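Local structure of tyrosine-protein kinase receptor torso (Bombyx mori, 5AOQ) at residues 27-32 against 96-101; 71-76 against 202-207; 163-166 against 170-173; 177-182 against 187-192; 225-230 against 234-239. The protein is probably a receptor tyrosine kinase, whose extracellular region binds prothoracicotropic hormone to activate MAPK signalling and take part in initiating metamorphosis. All coordinates share one frame; numbering follows the deposited sequence.

Contact 1. Residues 27-32 against 96-101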
# COMPACT_ATOMS: atom_id res chain seq x y z
N GLU A 27 -8.13 -16.56 -13.52
CA GLU A 27 -9.57 -16.77 -13.33
C GLU A 27 -10.08 -16.03 -12.10
O GLU A 27 -11.20 -15.51 -12.11
CB GLU A 27 -9.88 -18.26 -13.22
CG GLU A 27 -9.64 -19.03 -14.51
CD GLU A 27 -9.97 -20.51 -14.38
OE1 GLU A 27 -10.51 -20.91 -13.33
OE2 GLU A 27 -9.68 -21.27 -15.33
N GLN A 28 -9.28 -15.98 -11.04
CA GLN A 28 -9.66 -15.25 -9.84
C GLN A 28 -9.87 -13.78 -10.18
O GLN A 28 -10.90 -13.19 -9.86
CB GLN A 28 -8.60 -15.39 -8.74
CG GLN A 28 -8.95 -14.64 -7.45
CD GLN A 28 -7.84 -14.69 -6.42
OE1 GLN A 28 -7.00 -15.59 -6.44
NE2 GLN A 28 -7.83 -13.73 -5.51
N ASP A 29 -8.87 -13.19 -10.84
CA ASP A 29 -8.93 -11.79 -11.25
C ASP A 29 -10.16 -11.53 -12.11
O ASP A 29 -10.96 -10.63 -11.81
CB ASP A 29 -7.66 -11.42 -12.03
CG ASP A 29 -6.40 -11.57 -11.19
OD1 ASP A 29 -6.39 -11.09 -10.04
OD2 ASP A 29 -5.42 -12.16 -11.70
N VAL A 30 -10.31 -12.31 -13.18
CA VAL A 30 -11.42 -12.13 -14.11
C VAL A 30 -12.76 -12.32 -13.41
O VAL A 30 -13.71 -11.59 -13.68
CB VAL A 30 -11.32 -13.10 -15.31
CG1 VAL A 30 -12.54 -12.98 -16.21
CG2 VAL A 30 -10.05 -12.84 -16.10
N CYS A 31 -12.83 -13.30 -12.52
CA CYS A 31 -14.08 -13.60 -11.84
C CYS A 31 -14.44 -12.53 -10.82
O CYS A 31 -15.61 -12.18 -10.68
CB CYS A 31 -14.01 -14.97 -11.16
SG CYS A 31 -14.09 -16.37 -12.30
N TYR A 32 -13.44 -12.01 -10.11
CA TYR A 32 -13.68 -10.91 -9.18
C TYR A 32 -14.13 -9.66 -9.93
O TYR A 32 -15.20 -9.12 -9.65
CB TYR A 32 -12.41 -10.60 -8.37
CG TYR A 32 -12.17 -11.52 -7.20
CD1 TYR A 32 -12.33 -12.89 -7.32
CD2 TYR A 32 -11.76 -11.01 -5.97
CE1 TYR A 32 -12.10 -13.74 -6.24
CE2 TYR A 32 -11.52 -11.85 -4.89
CZ TYR A 32 -11.70 -13.21 -5.04
OH TYR A 32 -11.47 -14.04 -3.97
N ILE A 96 1.23 -13.99 -15.98
CA ILE A 96 0.98 -13.32 -17.25
C ILE A 96 0.39 -11.91 -17.08
O ILE A 96 -0.63 -11.75 -16.41
CB ILE A 96 0.01 -14.15 -18.11
CG1 ILE A 96 0.50 -15.59 -18.23
CG2 ILE A 96 -0.13 -13.53 -19.50
CD1 ILE A 96 -0.54 -16.53 -18.74
N PRO A 97 1.04 -10.90 -17.67
CA PRO A 97 0.43 -9.56 -17.66
C PRO A 97 -0.90 -9.55 -18.39
O PRO A 97 -1.02 -10.17 -19.45
CB PRO A 97 1.46 -8.69 -18.39
CG PRO A 97 2.75 -9.43 -18.28
CD PRO A 97 2.38 -10.88 -18.29
N PHE A 98 -1.89 -8.85 -17.84
CA PHE A 98 -3.21 -8.80 -18.46
C PHE A 98 -3.97 -7.53 -18.09
O PHE A 98 -3.59 -6.82 -17.15
CB PHE A 98 -4.03 -10.02 -18.04
CG PHE A 98 -4.59 -9.92 -16.65
CD1 PHE A 98 -3.82 -10.28 -15.56
CD2 PHE A 98 -5.88 -9.45 -16.43
CE1 PHE A 98 -4.33 -10.19 -14.28
CE2 PHE A 98 -6.39 -9.35 -15.15
CZ PHE A 98 -5.61 -9.72 -14.07
N THR A 99 -5.04 -7.25 -18.83
CA THR A 99 -5.93 -6.15 -18.49
C THR A 99 -7.34 -6.41 -19.01
O THR A 99 -7.53 -7.04 -20.05
CB THR A 99 -5.43 -4.80 -19.05
OG1 THR A 99 -6.29 -3.75 -18.60
CG2 THR A 99 -5.40 -4.82 -20.57
N LEU A 100 -8.33 -5.93 -18.25
CA LEU A 100 -9.74 -6.10 -18.58
C LEU A 100 -10.41 -4.79 -18.95
O LEU A 100 -10.64 -3.94 -18.09
CB LEU A 100 -10.47 -6.74 -17.40
CG LEU A 100 -10.28 -8.25 -17.26
CD1 LEU A 100 -10.71 -8.68 -15.89
CD2 LEU A 100 -11.07 -8.98 -18.32
N ILE A 101 -10.72 -4.62 -20.23
CA ILE A 101 -11.42 -3.42 -20.68
C ILE A 101 -12.92 -3.57 -20.46
O ILE A 101 -13.56 -4.49 -20.98
CB ILE A 101 -11.13 -3.12 -22.17
CG1 ILE A 101 -9.67 -2.67 -22.32
CG2 ILE A 101 -12.09 -2.05 -22.71
CD1 ILE A 101 -9.27 -2.21 -23.71

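Contact 2. Residues 71-76 against 202-207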
# COMPACT_ATOMS: atom_id res chain seq x y z
N SER A 71 5.41 -0.06 -19.84
CA SER A 71 3.97 -0.25 -20.10
C SER A 71 3.57 -0.13 -21.58
O SER A 71 4.36 0.29 -22.42
CB SER A 71 3.16 0.76 -19.29
OG SER A 71 3.39 2.08 -19.75
N ILE A 72 2.33 -0.52 -21.88
CA ILE A 72 1.75 -0.38 -23.22
C ILE A 72 0.31 0.10 -23.13
O ILE A 72 -0.47 -0.42 -22.34
CB ILE A 72 1.74 -1.72 -24.02
CG1 ILE A 72 3.16 -2.20 -24.31
CG2 ILE A 72 1.00 -1.56 -25.35
CD1 ILE A 72 3.70 -3.13 -23.27
N ARG A 73 -0.04 1.11 -23.93
CA ARG A 73 -1.41 1.62 -23.98
C ARG A 73 -2.00 1.45 -25.38
O ARG A 73 -1.45 1.94 -26.36
CB ARG A 73 -1.44 3.08 -23.56
CG ARG A 73 -1.01 3.27 -22.13
CD ARG A 73 -0.89 4.72 -21.76
NE ARG A 73 -0.19 4.87 -20.49
CZ ARG A 73 0.11 6.03 -19.93
NH1 ARG A 73 -0.23 7.17 -20.53
NH2 ARG A 73 0.75 6.06 -18.77
N PHE A 74 -3.14 0.76 -25.44
CA PHE A 74 -3.76 0.40 -26.72
C PHE A 74 -5.22 0.81 -26.80
O PHE A 74 -5.86 1.13 -25.78
CB PHE A 74 -3.64 -1.11 -26.95
CG PHE A 74 -4.21 -1.93 -25.84
CD1 PHE A 74 -5.55 -2.29 -25.84
CD2 PHE A 74 -3.42 -2.34 -24.78
CE1 PHE A 74 -6.09 -3.04 -24.82
CE2 PHE A 74 -3.95 -3.09 -23.75
CZ PHE A 74 -5.28 -3.44 -23.77
N GLU A 75 -5.75 0.77 -28.02
CA GLU A 75 -7.14 1.11 -28.31
C GLU A 75 -7.87 -0.08 -28.93
O GLU A 75 -7.27 -0.88 -29.66
CB GLU A 75 -7.22 2.31 -29.24
CG GLU A 75 -8.65 2.78 -29.53
CD GLU A 75 -8.70 3.84 -30.61
OE1 GLU A 75 -7.63 4.25 -31.10
OE2 GLU A 75 -9.82 4.25 -30.98
N THR A 76 -9.16 -0.19 -28.63
CA THR A 76 -10.00 -1.23 -29.20
C THR A 76 -11.26 -0.63 -29.79
O THR A 76 -11.52 0.56 -29.65
CB THR A 76 -10.40 -2.26 -28.13
OG1 THR A 76 -11.46 -1.74 -27.32
CG2 THR A 76 -9.22 -2.61 -27.26
N HIS A 202 -2.59 13.83 -9.61
CA HIS A 202 -1.92 13.09 -10.68
C HIS A 202 -2.93 12.51 -11.65
O HIS A 202 -4.05 12.18 -11.26
CB HIS A 202 -1.05 11.98 -10.09
CG HIS A 202 -1.81 11.02 -9.23
ND1 HIS A 202 -1.99 11.22 -7.88
CD2 HIS A 202 -2.43 9.85 -9.53
CE1 HIS A 202 -2.69 10.22 -7.38
NE2 HIS A 202 -2.97 9.37 -8.36
N ALA A 203 -2.54 12.39 -12.92
CA ALA A 203 -3.44 11.87 -13.94
C ALA A 203 -2.68 11.20 -15.08
O ALA A 203 -1.47 11.38 -15.22
CB ALA A 203 -4.32 12.99 -14.49
N LYS A 204 -3.40 10.41 -15.87
CA LYS A 204 -2.83 9.70 -17.00
C LYS A 204 -3.65 9.97 -18.26
O LYS A 204 -4.80 9.54 -18.36
CB LYS A 204 -2.77 8.20 -16.70
CG LYS A 204 -2.09 7.36 -17.76
CD LYS A 204 -2.20 5.87 -17.45
CE LYS A 204 -1.49 5.50 -16.16
NZ LYS A 204 -1.48 4.04 -15.90
N ILE A 205 -3.05 10.67 -19.23
CA ILE A 205 -3.76 11.07 -20.44
C ILE A 205 -3.55 10.08 -21.58
O ILE A 205 -2.43 9.89 -22.07
CB ILE A 205 -3.33 12.49 -20.89
CG1 ILE A 205 -3.99 13.54 -19.99
CG2 ILE A 205 -3.73 12.75 -22.35
CD1 ILE A 205 -3.66 14.99 -20.32
N TRP A 206 -4.66 9.47 -22.00
CA TRP A 206 -4.69 8.58 -23.16
C TRP A 206 -4.45 9.41 -24.42
O TRP A 206 -4.52 10.64 -24.36
CB TRP A 206 -6.04 7.86 -23.23
CG TRP A 206 -6.40 7.13 -21.97
CD1 TRP A 206 -7.26 7.55 -21.00
CD2 TRP A 206 -5.92 5.85 -21.56
NE1 TRP A 206 -7.33 6.61 -20.00
CE2 TRP A 206 -6.52 5.56 -20.32
CE3 TRP A 206 -5.03 4.93 -22.12
CZ2 TRP A 206 -6.26 4.38 -19.63
CZ3 TRP A 206 -4.78 3.76 -21.43
CH2 TRP A 206 -5.39 3.49 -20.20
N PRO A 207 -4.18 8.76 -25.56
CA PRO A 207 -3.79 9.58 -26.70
C PRO A 207 -4.94 10.41 -27.26
O PRO A 207 -5.95 9.86 -27.69
CB PRO A 207 -3.30 8.55 -27.73
CG PRO A 207 -4.02 7.30 -27.38
CD PRO A 207 -4.31 7.33 -25.91

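Contact 3. Residues 163-166 against 170-173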
# COMPACT_ATOMS: atom_id res chain seq x y z
N TYR A 163 -6.40 30.24 -15.69
CA TYR A 163 -7.07 30.09 -14.41
C TYR A 163 -8.41 30.79 -14.40
O TYR A 163 -8.63 31.77 -15.12
CB TYR A 163 -6.19 30.65 -13.29
CG TYR A 163 -4.79 30.11 -13.33
CD1 TYR A 163 -4.46 28.92 -12.70
CD2 TYR A 163 -3.78 30.78 -14.01
CE1 TYR A 163 -3.18 28.42 -12.74
CE2 TYR A 163 -2.50 30.29 -14.06
CZ TYR A 163 -2.20 29.10 -13.42
OH TYR A 163 -0.92 28.61 -13.46
N ILE A 164 -9.32 30.28 -13.58
CA ILE A 164 -10.63 30.89 -13.40
C ILE A 164 -11.00 30.84 -11.92
O ILE A 164 -11.01 29.77 -11.30
CB ILE A 164 -11.71 30.19 -14.25
CG1 ILE A 164 -11.35 30.29 -15.73
CG2 ILE A 164 -13.08 30.79 -13.98
CD1 ILE A 164 -12.29 29.57 -16.67
N ILE A 165 -11.28 32.01 -11.37
CA ILE A 165 -11.74 32.12 -9.99
C ILE A 165 -13.25 32.00 -9.94
O ILE A 165 -13.95 32.48 -10.83
CB ILE A 165 -11.29 33.45 -9.34
CG1 ILE A 165 -11.67 33.46 -7.86
CG2 ILE A 165 -11.88 34.65 -10.08
CD1 ILE A 165 -11.05 34.60 -7.07
N LEU A 166 -13.75 31.34 -8.90
CA LEU A 166 -15.18 31.08 -8.74
C LEU A 166 -15.62 31.43 -7.33
O LEU A 166 -14.89 31.21 -6.36
CB LEU A 166 -15.51 29.63 -9.06
CG LEU A 166 -15.07 29.14 -10.44
CD1 LEU A 166 -15.22 27.63 -10.55
CD2 LEU A 166 -15.87 29.84 -11.54
N SER A 170 -17.15 31.50 -0.01
CA SER A 170 -15.75 31.88 -0.15
C SER A 170 -15.42 31.84 -1.63
O SER A 170 -16.33 31.87 -2.46
CB SER A 170 -14.85 30.95 0.65
OG SER A 170 -15.25 30.89 2.01
N TYR A 171 -14.14 31.79 -1.99
CA TYR A 171 -13.73 31.72 -3.39
C TYR A 171 -12.74 30.58 -3.66
O TYR A 171 -11.94 30.22 -2.80
CB TYR A 171 -13.14 33.06 -3.84
CG TYR A 171 -14.17 34.02 -4.40
CD1 TYR A 171 -15.28 34.39 -3.66
CD2 TYR A 171 -14.04 34.55 -5.67
CE1 TYR A 171 -16.23 35.26 -4.17
CE2 TYR A 171 -14.98 35.42 -6.19
CZ TYR A 171 -16.07 35.77 -5.44
OH TYR A 171 -17.01 36.64 -5.95
N THR A 172 -12.82 30.03 -4.87
CA THR A 172 -11.96 28.91 -5.28
C THR A 172 -11.42 29.08 -6.69
O THR A 172 -12.10 29.60 -7.58
CB THR A 172 -12.72 27.56 -5.20
OG1 THR A 172 -13.27 27.39 -3.89
CG2 THR A 172 -11.80 26.39 -5.52
N ILE A 173 -10.18 28.63 -6.90
CA ILE A 173 -9.49 28.75 -8.18
C ILE A 173 -9.40 27.42 -8.92
O ILE A 173 -8.93 26.42 -8.36
CB ILE A 173 -8.05 29.29 -8.01
CG1 ILE A 173 -8.05 30.58 -7.17
CG2 ILE A 173 -7.39 29.52 -9.36
CD1 ILE A 173 -8.78 31.73 -7.82

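Contact 4. Residues 177-182 against 187-192. With NAG (2-acetamido-2-deoxy-beta-D-glucopyranose), chain E.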
# COMPACT_ATOMS: atom_id res chain seq x y z
N PHE A 177 -4.58 23.43 -17.90
CA PHE A 177 -3.22 23.39 -18.45
C PHE A 177 -3.19 22.70 -19.81
O PHE A 177 -3.90 21.72 -20.03
CB PHE A 177 -2.28 22.66 -17.49
CG PHE A 177 -2.15 23.33 -16.15
CD1 PHE A 177 -3.20 23.30 -15.24
CD2 PHE A 177 -0.98 23.97 -15.79
CE1 PHE A 177 -3.08 23.91 -14.01
CE2 PHE A 177 -0.85 24.58 -14.56
CZ PHE A 177 -1.91 24.55 -13.66
N VAL A 178 -2.37 23.23 -20.71
CA VAL A 178 -2.23 22.69 -22.06
C VAL A 178 -0.78 22.85 -22.53
O VAL A 178 -0.07 23.74 -22.07
CB VAL A 178 -3.19 23.40 -23.06
CG1 VAL A 178 -3.00 22.86 -24.48
CG2 VAL A 178 -4.64 23.23 -22.62
N TRP A 179 -0.35 21.98 -23.44
CA TRP A 179 1.00 22.08 -24.00
C TRP A 179 1.05 21.57 -25.43
O TRP A 179 0.18 20.81 -25.86
CB TRP A 179 1.99 21.30 -23.12
CG TRP A 179 1.66 19.85 -22.96
CD1 TRP A 179 2.23 18.80 -23.63
CD2 TRP A 179 0.68 19.28 -22.08
NE1 TRP A 179 1.67 17.62 -23.21
CE2 TRP A 179 0.72 17.88 -22.26
CE3 TRP A 179 -0.22 19.81 -21.15
CZ2 TRP A 179 -0.11 17.02 -21.56
CZ3 TRP A 179 -1.04 18.95 -20.45
CH2 TRP A 179 -0.98 17.57 -20.66
N ASN A 180 2.07 21.99 -26.18
CA ASN A 180 2.19 21.62 -27.58
C ASN A 180 2.67 20.19 -27.78
O ASN A 180 3.35 19.62 -26.93
CB ASN A 180 3.14 22.59 -28.31
CG ASN A 180 4.57 22.54 -27.79
OD1 ASN A 180 4.81 22.21 -26.63
ND2 ASN A 180 5.53 22.89 -28.66
N THR A 181 2.28 19.62 -28.92
CA THR A 181 2.61 18.25 -29.27
C THR A 181 3.58 18.22 -30.44
O THR A 181 3.63 19.15 -31.25
CB THR A 181 1.35 17.44 -29.64
OG1 THR A 181 0.83 17.92 -30.89
CG2 THR A 181 0.29 17.57 -28.56
N THR A 182 4.36 17.15 -30.52
CA THR A 182 5.30 16.96 -31.62
C THR A 182 4.55 16.64 -32.91
O THR A 182 3.32 16.62 -32.95
CB THR A 182 6.31 15.83 -31.33
OG1 THR A 182 7.06 15.54 -32.51
CG2 THR A 182 5.60 14.56 -30.86
N LEU A 187 0.92 9.71 -29.23
CA LEU A 187 1.44 10.27 -27.98
C LEU A 187 0.45 10.20 -26.83
O LEU A 187 -0.65 10.75 -26.90
CB LEU A 187 1.85 11.74 -28.20
CG LEU A 187 3.32 11.99 -28.58
CD1 LEU A 187 3.52 11.94 -30.09
CD2 LEU A 187 3.78 13.33 -28.02
N CYS A 188 0.86 9.50 -25.77
CA CYS A 188 0.13 9.49 -24.50
C CYS A 188 0.92 10.31 -23.48
O CYS A 188 2.08 10.66 -23.75
CB CYS A 188 -0.08 8.06 -24.00
SG CYS A 188 -0.98 6.99 -25.13
N PHE A 189 0.33 10.61 -22.33
CA PHE A 189 1.02 11.41 -21.32
C PHE A 189 0.70 11.03 -19.88
O PHE A 189 -0.35 10.44 -19.60
CB PHE A 189 0.70 12.90 -21.52
CG PHE A 189 1.07 13.42 -22.88
CD1 PHE A 189 2.40 13.67 -23.21
CD2 PHE A 189 0.10 13.66 -23.84
CE1 PHE A 189 2.74 14.14 -24.46
CE2 PHE A 189 0.44 14.13 -25.09
CZ PHE A 189 1.76 14.38 -25.40
N ASP A 190 1.61 11.37 -18.97
CA ASP A 190 1.42 11.20 -17.53
C ASP A 190 1.69 12.52 -16.80
O ASP A 190 2.77 13.09 -16.93
CB ASP A 190 2.34 10.11 -16.98
CG ASP A 190 1.92 8.72 -17.43
OD1 ASP A 190 2.22 8.35 -18.58
OD2 ASP A 190 1.28 8.01 -16.62
N ILE A 191 0.71 12.98 -16.03
CA ILE A 191 0.76 14.30 -15.42
C ILE A 191 0.79 14.24 -13.91
O ILE A 191 0.05 13.47 -13.29
CB ILE A 191 -0.46 15.16 -15.84
CG1 ILE A 191 -0.59 15.21 -17.36
CG2 ILE A 191 -0.36 16.56 -15.25
CD1 ILE A 191 -1.39 14.06 -17.94
N ALA A 192 1.67 15.05 -13.32
CA ALA A 192 1.72 15.22 -11.87
C ALA A 192 1.75 16.71 -11.52
O ALA A 192 2.50 17.46 -12.12
CB ALA A 192 2.93 14.51 -11.29
C1 NAG E . 6.93 22.95 -28.34
C2 NAG E . 7.81 21.77 -28.77
C3 NAG E . 9.26 22.00 -28.34
C4 NAG E . 9.76 23.37 -28.79
C5 NAG E . 8.77 24.47 -28.41
C6 NAG E . 9.12 25.82 -28.99
C7 NAG E . 6.71 19.56 -28.91
C8 NAG E . 6.28 18.35 -28.14
N2 NAG E . 7.31 20.52 -28.19
O3 NAG E . 10.08 20.98 -28.90
O4 NAG E . 10.98 23.66 -28.11
O5 NAG E . 7.46 24.14 -28.90
O6 NAG E . 10.27 25.76 -29.82
O7 NAG E . 6.53 19.67 -30.12

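Contact 5. Residues 225-230 against 234-239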
# COMPACT_ATOMS: atom_id res chain seq x y z
N GLU A 225 4.03 23.67 -8.98
CA GLU A 225 4.89 22.97 -9.92
C GLU A 225 4.15 21.78 -10.54
O GLU A 225 3.41 21.07 -9.85
CB GLU A 225 6.18 22.51 -9.25
CG GLU A 225 7.19 21.89 -10.20
CD GLU A 225 8.48 21.49 -9.51
OE1 GLU A 225 8.52 21.53 -8.26
OE2 GLU A 225 9.45 21.14 -10.22
N ILE A 226 4.36 21.58 -11.84
CA ILE A 226 3.72 20.50 -12.57
C ILE A 226 4.74 19.75 -13.43
O ILE A 226 5.55 20.37 -14.13
CB ILE A 226 2.56 21.02 -13.46
CG1 ILE A 226 1.77 19.86 -14.07
CG2 ILE A 226 3.07 21.96 -14.55
CD1 ILE A 226 0.54 20.28 -14.85
N HIS A 227 4.72 18.43 -13.34
CA HIS A 227 5.57 17.57 -14.16
C HIS A 227 4.74 16.90 -15.24
O HIS A 227 3.70 16.29 -14.95
CB HIS A 227 6.27 16.51 -13.31
CG HIS A 227 6.87 17.05 -12.05
ND1 HIS A 227 8.10 17.66 -12.01
CD2 HIS A 227 6.41 17.05 -10.77
CE1 HIS A 227 8.37 18.02 -10.77
NE2 HIS A 227 7.36 17.66 -10.00
N VAL A 228 5.21 17.01 -16.49
CA VAL A 228 4.56 16.37 -17.63
C VAL A 228 5.49 15.34 -18.26
O VAL A 228 6.49 15.68 -18.88
CB VAL A 228 4.14 17.40 -18.70
CG1 VAL A 228 3.53 16.71 -19.92
CG2 VAL A 228 3.16 18.40 -18.12
N LYS A 229 5.14 14.07 -18.08
CA LYS A 229 5.88 12.96 -18.67
C LYS A 229 5.26 12.56 -20.00
O LYS A 229 4.06 12.28 -20.09
CB LYS A 229 5.89 11.76 -17.71
CG LYS A 229 6.57 10.51 -18.26
CD LYS A 229 8.07 10.70 -18.40
CE LYS A 229 8.73 9.47 -19.00
NZ LYS A 229 10.21 9.56 -18.99
N GLY A 230 6.09 12.54 -21.05
CA GLY A 230 5.64 12.17 -22.38
C GLY A 230 6.69 11.39 -23.14
O GLY A 230 7.71 10.98 -22.58
N THR A 234 10.43 13.60 -19.32
CA THR A 234 9.78 14.39 -18.29
C THR A 234 10.06 15.87 -18.48
O THR A 234 11.19 16.27 -18.76
CB THR A 234 10.24 13.97 -16.88
OG1 THR A 234 10.07 12.56 -16.71
CG2 THR A 234 9.46 14.72 -15.81
N THR A 235 9.01 16.68 -18.32
CA THR A 235 9.15 18.13 -18.33
C THR A 235 8.62 18.71 -17.03
O THR A 235 7.41 18.77 -16.81
CB THR A 235 8.40 18.76 -19.52
OG1 THR A 235 8.98 18.31 -20.75
CG2 THR A 235 8.48 20.29 -19.45
N LYS A 236 9.54 19.13 -16.17
CA LYS A 236 9.18 19.78 -14.92
C LYS A 236 8.94 21.26 -15.19
O LYS A 236 9.75 21.93 -15.82
CB LYS A 236 10.28 19.59 -13.88
CG LYS A 236 10.79 18.16 -13.79
CD LYS A 236 11.57 17.92 -12.51
CE LYS A 236 12.20 16.54 -12.49
NZ LYS A 236 13.51 16.50 -13.20
N HIS A 237 7.80 21.76 -14.70
CA HIS A 237 7.35 23.10 -15.03
C HIS A 237 6.81 23.83 -13.80
O HIS A 237 5.68 23.57 -13.37
CB HIS A 237 6.28 23.04 -16.12
CG HIS A 237 5.63 24.35 -16.41
ND1 HIS A 237 6.22 25.32 -17.19
CD2 HIS A 237 4.43 24.85 -16.03
CE1 HIS A 237 5.41 26.36 -17.28
NE2 HIS A 237 4.32 26.10 -16.58
N LYS A 238 7.61 24.72 -13.25
CA LYS A 238 7.18 25.54 -12.12
C LYS A 238 6.25 26.65 -12.61
O LYS A 238 6.39 27.13 -13.73
CB LYS A 238 8.38 26.15 -11.39
CG LYS A 238 9.24 25.14 -10.65
CD LYS A 238 10.36 25.83 -9.89
CE LYS A 238 11.21 24.84 -9.12
NZ LYS A 238 12.33 25.50 -8.39
N TYR A 239 5.31 27.03 -11.76
CA TYR A 239 4.38 28.11 -12.09
C TYR A 239 3.69 28.63 -10.84
O TYR A 239 3.44 27.87 -9.91
CB TYR A 239 3.35 27.64 -13.12
CG TYR A 239 2.37 26.63 -12.57
CD1 TYR A 239 2.67 25.27 -12.57
CD2 TYR A 239 1.15 27.02 -12.05
CE1 TYR A 239 1.78 24.34 -12.07
CE2 TYR A 239 0.25 26.10 -11.56
CZ TYR A 239 0.57 24.76 -11.57
OH TYR A 239 -0.32 23.84 -11.07

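Contact 1. Residues 27-32 against 96-101
Val30 and Leu100 mark the closest approach of helix 27-38 to strand 98-101, with their CA atoms 7.7 Å apart, a spacing bridged by side chains and without any hydrogen bond between the two segments. The strand is an outer one of the four-stranded antiparallel sheet in the first fibronectin type III domain. Phe98 and Leu100 both send their side chains to the helix. The Phe98 CG sits between the backbone N and the carbonyl carbon (chi1 77°), directing the ring to Asp29; CZ lies 3.4 Å from Asp29 CB, and the carboxylate plane is inclined by only 25° to the ring. Without the ring, as with an alanine here, Asp29 would probably lose its packing partner on the strand, leaving Leu100 to carry the contact. Asp29 also packs on Gln28 of the second subunit and on Glu80 of a hormone chain. Beside the ring, Leu100 CD1 fits against the helix backbone, 3.9 Å from Val30 CA and 4.2 Å from Val30 CG2.

Contact 2. Residues 71-76 against 202-207
Arg73 reaches from strand 71-75 past Trp206 to Lys204, each meeting a different part of it. The aliphatic chain of Lys204 lies over one face of the guanidinium, with CG 3.0 Å above the plane and CD 3.2 Å from Arg73 NH2. Arg73 is extended from CG to NE, which carries its charged end past the indole to the lysine. Trp206 crosses the arginine chain at about a right angle, its CZ3 being 3.9 Å from Arg73 CG. Arg73 CZ sits 6.0 Å from the centroid of the six-membered ring of Trp206, so any cation-pi attraction is weak. Lys204 NZ and Arg73 NH2 are 4.2 Å apart, and each has an acidic mate: Lys204 pairs with Glu109, whereas Arg73 forms a salt bridge with Asp190. These opposite charges probably offset the repulsion. The contact is a junction between the first and second fibronectin type III domains, centred on Arg73; its partners Lys204 and Asp190 are both implicated in hormone binding.

Contact 3. Residues 163-166 against 170-173
Leu166 N donates to Thr172 O at 2.7 Å, and Thr172 N returns a bond to Leu166 O at 2.8 Å. The second bond is the straighter, with an angle of 166° at the hydrogen, and its donor lies in the carbonyl plane. Both carbonyl oxygens also receive CA-H contacts, Thr172 O from Ile165 and Leu166 O from Tyr171. Ile165 and Ile173, the adjacent non-hydrogen-bonded pair, turn to the same face of the sheet, where Ile173 CD1 comes up to Ile165 CG1 at 3.4 Å. With CG1 anti to the backbone N (chi1 -175°), the Ile165 chain extends to the edge of the poorly ordered Tyr171 ring and its CG1 lies in the ring plane. An alanine at Ile165 is likely to leave Ile173 CD1 without its partner and remove the contact at the tyrosine edge. Cys250 and Glu249 of helix 248-252 also touch Ile165. The paired strands 159-167 and 171-179 form an antiparallel beta hairpin in the second fibronectin type III domain.

Contact 4. Residues 177-182 against 187-192
The touching parts of 177-182 and 187-192 run in roughly opposite directions, 153° apart end to end, and meet through side chains without a hydrogen bond between them. At the centre is a T-shaped stack in which the edge of Trp179 addresses the face of Phe189. The five-membered ring and the phenyl ring have centroids 5.0 Å apart and planes at 84°. Trp179 NE1 stands 3.8 Å above the phenyl plane and over its centre, so the N-H side of the indole meets the aromatic face. The indole CG lies between the backbone N and carbonyl carbon (chi1 59°), which brings the ring across to the other segment. Its far end meets Ile191, with CH2 4.1 Å from CG1. Farther along, Thr182 CG2 lies against both methyls of Leu187, 3.4 Å from CD1 and 3.6 Å from CD2, though both residues are poorly ordered. Asn180 ND2 carries the N-linked glycan. Cys188 is disulfide-bonded to Cys66 of the first domain. Trp179 thus joins the three-stranded sheet to the four-stranded sheet facing it across the sandwich interior, where Ile205 of strand 198-205 and Val228 of strand 223-230 also pack on it.

Contact 5. Residues 225-230 against 234-239
His237 N donates to Ile226 O at 2.7 Å, and Ile226 N donates to His237 O at 2.8 Å. Val228 and Thr235 exchange a second pair of backbone bonds, continuing the pairing of strands 223-230 and 233-240 as an antiparallel beta hairpin in the second fibronectin type III domain. The strand axes approach to 4.5 Å. In the non-hydrogen-bonded pairs, the CA atoms of His227 and Glu225 make CA-H contacts with Thr235 O and His237 O. On the face with Glu225, His227 and Lys229, the approaches are mainly through lysine methylenes. Lys236 CG lies in the plane of the imidazole at its edge, 3.3 Å from His227 ND1. Glu225 CG meets Lys238 CG at 3.9 Å, while their charged ends stay apart, with OE1 5.5 Å from NZ. His227 and Glu225 also pack on a hormone chain, through its Ile23 and Lys21 respectively. On the other face, Ile226 and Val228 turn to the domain interior, where Ile226 packs on Phe177 and Val228 on Gln159. Tyr239 hydrogen-bonds through OH to Asn193, and Thr235 OG1 bonds to Asn156. With chi1 of Ile226 at -172°, its CG2 sits between the backbone N and the carbonyl carbon and fills the angle between two rings: it approaches the edge of His237 in the ring plane, 3.5 Å from CD2, and lies 3.7 Å from Tyr239 CE1.

How the contacts relate
From the N terminus, contact 1 closes a loop within the first fibronectin type III domain, bringing helix 27-38 to strand 98-101. Contact 2 opens before that loop ends, so the two cross; it closes only in the second domain, 126 residues on, and Phe74 packs on Thr99 and Ile101 of contact 1. Within its span lie the short loops of contacts 3 and 4, in series and sharing strand 171-179. Contact 5 follows as the last hairpin. The salt bridge of Arg73 to Asp190 joins contacts 2 and 4, backbone pairing ties 4 to 5, and Tyr163 of contact 3 packs on Phe177 within its own sheet and on Tyr239 across the sandwich.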